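Long-range contact in alginate lyase (PDB 5GMT), which probably cleaves alginate by eliminative lysis of its glycosidic bonds, acting with a specificity for polymannuronate as a eukaryotic member of polysaccharide lyase family 14: residues L95-Y100 against S263-F268. Residues are numbered along the deposited sequence; the frame is centred on the assembly and turned at random.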
loop_
_atom_site.group_PDB
_atom_site.type_symbol
_atom_site.label_atom_id
_atom_site.label_comp_id
_atom_site.label_asym_id
_atom_site.label_seq_id
_atom_site.Cartn_x
_atom_site.Cartn_y
_atom_site.Cartn_z
ATOM N N LEU A 95 -3.936 -1.359 -8.733
ATOM C CA LEU A 95 -4.462 -0.360 -7.805
ATOM C C LEU A 95 -3.965 1.006 -8.217
ATOM O O LEU A 95 -2.773 1.175 -8.449
ATOM C CB LEU A 95 -4.008 -0.653 -6.376
ATOM C CG LEU A 95 -4.334 0.412 -5.328
ATOM C CD1 LEU A 95 -5.843 0.503 -5.139
ATOM C CD2 LEU A 95 -3.648 0.107 -3.991
ATOM N N LYS A 96 -4.863 1.982 -8.301
ATOM C CA LYS A 96 -4.457 3.359 -8.574
ATOM C C LYS A 96 -5.022 4.248 -7.496
ATOM O O LYS A 96 -6.120 4.001 -7.032
ATOM C CB LYS A 96 -4.966 3.838 -9.930
ATOM C CG LYS A 96 -4.431 3.071 -11.121
ATOM C CD LYS A 96 -4.920 3.682 -12.422
ATOM C CE LYS A 96 -4.463 2.857 -13.603
ATOM N NZ LYS A 96 -4.863 3.477 -14.903
ATOM N N TYR A 97 -4.280 5.282 -7.109
ATOM C CA TYR A 97 -4.828 6.337 -6.272
ATOM C C TYR A 97 -3.931 7.552 -6.375
ATOM O O TYR A 97 -2.778 7.437 -6.777
ATOM C CB TYR A 97 -4.978 5.906 -4.807
ATOM C CG TYR A 97 -3.721 5.432 -4.106
ATOM C CD1 TYR A 97 -3.376 4.084 -4.101
ATOM C CD2 TYR A 97 -2.888 6.323 -3.435
ATOM C CE1 TYR A 97 -2.222 3.627 -3.438
ATOM C CE2 TYR A 97 -1.739 5.880 -2.770
ATOM C CZ TYR A 97 -1.413 4.527 -2.777
ATOM O OH TYR A 97 -0.275 4.077 -2.118
ATOM N N ASP A 98 -4.483 8.710 -6.030
ATOM C CA ASP A 98 -3.712 9.931 -5.909
ATOM C C ASP A 98 -3.433 10.207 -4.441
ATOM O O ASP A 98 -4.326 10.065 -3.609
ATOM C CB ASP A 98 -4.467 11.124 -6.512
ATOM C CG ASP A 98 -4.722 10.974 -7.997
ATOM O OD1 ASP A 98 -3.946 10.277 -8.697
ATOM O OD2 ASP A 98 -5.707 11.581 -8.466
ATOM N N VAL A 99 -2.207 10.608 -4.121
ATOM C CA VAL A 99 -1.897 11.033 -2.758
ATOM C C VAL A 99 -1.128 12.363 -2.732
ATOM O O VAL A 99 -0.189 12.570 -3.506
ATOM C CB VAL A 99 -1.095 9.938 -2.003
ATOM C CG1 VAL A 99 0.187 9.574 -2.756
ATOM C CG2 VAL A 99 -0.780 10.364 -0.583
ATOM N N TYR A 100 -1.568 13.259 -1.848
ATOM C CA TYR A 100 -0.891 14.524 -1.568
ATOM C C TYR A 100 -0.157 14.442 -0.230
ATOM O O TYR A 100 -0.743 14.023 0.767
ATOM C CB TYR A 100 -1.914 15.671 -1.536
ATOM C CG TYR A 100 -1.315 17.061 -1.480
ATOM C CD1 TYR A 100 -0.872 17.606 -0.281
ATOM C CD2 TYR A 100 -1.231 17.840 -2.625
ATOM C CE1 TYR A 100 -0.328 18.894 -0.231
ATOM C CE2 TYR A 100 -0.691 19.121 -2.587
ATOM C CZ TYR A 100 -0.246 19.640 -1.389
ATOM O OH TYR A 100 0.288 20.917 -1.364
ATOM N N SER A 263 -1.764 13.578 4.956
ATOM C CA SER A 263 -1.865 13.036 3.625
ATOM C C SER A 263 -3.318 13.094 3.178
ATOM O O SER A 263 -4.235 13.075 3.999
ATOM C CB SER A 263 -1.325 11.601 3.557
ATOM O OG SER A 263 -1.996 10.737 4.460
ATOM N N TYR A 264 -3.509 13.174 1.868
ATOM C CA TYR A 264 -4.832 13.244 1.261
ATOM C C TYR A 264 -4.928 12.208 0.159
ATOM O O TYR A 264 -4.029 12.116 -0.663
ATOM C CB TYR A 264 -5.089 14.628 0.653
ATOM C CG TYR A 264 -4.966 15.782 1.614
ATOM C CD1 TYR A 264 -3.727 16.162 2.125
ATOM C CD2 TYR A 264 -6.087 16.521 1.980
ATOM C CE1 TYR A 264 -3.613 17.240 3.008
ATOM C CE2 TYR A 264 -5.982 17.604 2.858
ATOM C CZ TYR A 264 -4.746 17.951 3.360
ATOM O OH TYR A 264 -4.634 19.015 4.217
ATOM N N PHE A 265 -6.019 11.454 0.115
ATOM C CA PHE A 265 -6.165 10.425 -0.903
ATOM C C PHE A 265 -7.453 10.644 -1.674
ATOM O O PHE A 265 -8.496 10.916 -1.081
ATOM C CB PHE A 265 -6.178 9.018 -0.288
ATOM C CG PHE A 265 -4.924 8.657 0.455
ATOM C CD1 PHE A 265 -4.754 9.038 1.778
ATOM C CD2 PHE A 265 -3.936 7.888 -0.155
ATOM C CE1 PHE A 265 -3.609 8.690 2.477
ATOM C CE2 PHE A 265 -2.785 7.544 0.535
ATOM C CZ PHE A 265 -2.623 7.940 1.855
ATOM N N LYS A 266 -7.372 10.520 -2.989
ATOM C CA LYS A 266 -8.564 10.581 -3.831
ATOM C C LYS A 266 -8.397 9.664 -5.048
ATOM O O LYS A 266 -7.325 9.097 -5.253
ATOM C CB LYS A 266 -8.829 12.026 -4.270
ATOM C CG LYS A 266 -7.771 12.576 -5.225
ATOM C CD LYS A 266 -8.044 14.048 -5.587
ATOM C CE LYS A 266 -6.973 14.608 -6.510
ATOM N NZ LYS A 266 -6.925 13.900 -7.847
ATOM N N ASN A 267 -9.458 9.504 -5.840
ATOM C CA ASN A 267 -9.341 8.836 -7.139
ATOM C C ASN A 267 -8.765 7.408 -7.038
ATOM O O ASN A 267 -7.849 7.047 -7.776
ATOM C CB ASN A 267 -8.477 9.697 -8.069
ATOM C CG ASN A 267 -8.621 9.318 -9.529
ATOM O OD1 ASN A 267 -9.567 8.625 -9.911
ATOM N ND2 ASN A 267 -7.675 9.771 -10.361
ATOM N N PHE A 268 -9.299 6.625 -6.103
ATOM C CA PHE A 268 -8.992 5.193 -6.006
ATOM C C PHE A 268 -9.582 4.411 -7.175
ATOM O O PHE A 268 -10.712 4.667 -7.587
ATOM C CB PHE A 268 -9.550 4.607 -4.706
ATOM C CG PHE A 268 -8.870 5.094 -3.465
ATOM C CD1 PHE A 268 -7.811 4.382 -2.917
ATOM C CD2 PHE A 268 -9.299 6.252 -2.829
ATOM C CE1 PHE A 268 -7.188 4.833 -1.770
ATOM C CE2 PHE A 268 -8.686 6.692 -1.671
ATOM C CZ PHE A 268 -7.631 5.973 -1.137
#
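Lys-266 meets Asp-98 by a single bend: CG lies between the backbone N and the carbonyl carbon of the lysine (chi1 68°), the chain then runs extended, and a last turn at chi4 (63°) swings NZ back to the carboxylate. The salt bridge is short, 2.7 Å from Lys-266 NZ to Asp-98 OD2, and enters on the anti side of that oxygen, somewhat out of the carboxylate plane. From the opposite face of that plane Asn-267 ND2 gives a longer hydrogen bond to Asp-98 OD2, 3.3 Å, with the oxygen lying in the amide plane. OD2 thus takes two donors, while Asp-98 OD1 is hydrogen-bonded to Ser-193 OG. Were Asp-98 replaced by an alanine, the ammonium of Lys-266 would probably lose its acidic mate, the hydroxyl of Ser-193 a hydrogen-bond partner, and the amide of Asn-267 would be freer to turn.

The two strands run antiparallel in one sheet of the concanavalin-like beta-sandwich to which family 14 lyases belong. Backbone bonds frame the pairs Asp-98/Lys-266 and Tyr-100/Tyr-264, including Asp-98 N to Lys-266 O at 3.0 Å. Asn-267 and Phe-268 together form a G1 bulge opposite Leu-19 on the neighbouring strand 14-19.

The face of the sheet carrying Tyr-97, Val-99 and Phe-265 is largely aromatic and apolar and packs against strand 110-118 of the second sheet, where the hydroxyl of Tyr-97 hydrogen-bonds to Pro-113 O. Val-99 CG2 sits over a face of the Phe-265 ring, 3.6 Å from CE2 of Phe-265, and Tyr-97 CD2 meets the edge of that ring, the two planes 53° apart. Tyr-97 CB lies over the Phe-268 ring, 3.7 Å from Phe-268 CD1. Back on the Asp-98 face, Tyr-100 and Tyr-264 run side by side with their CB atoms 4.0 Å apart.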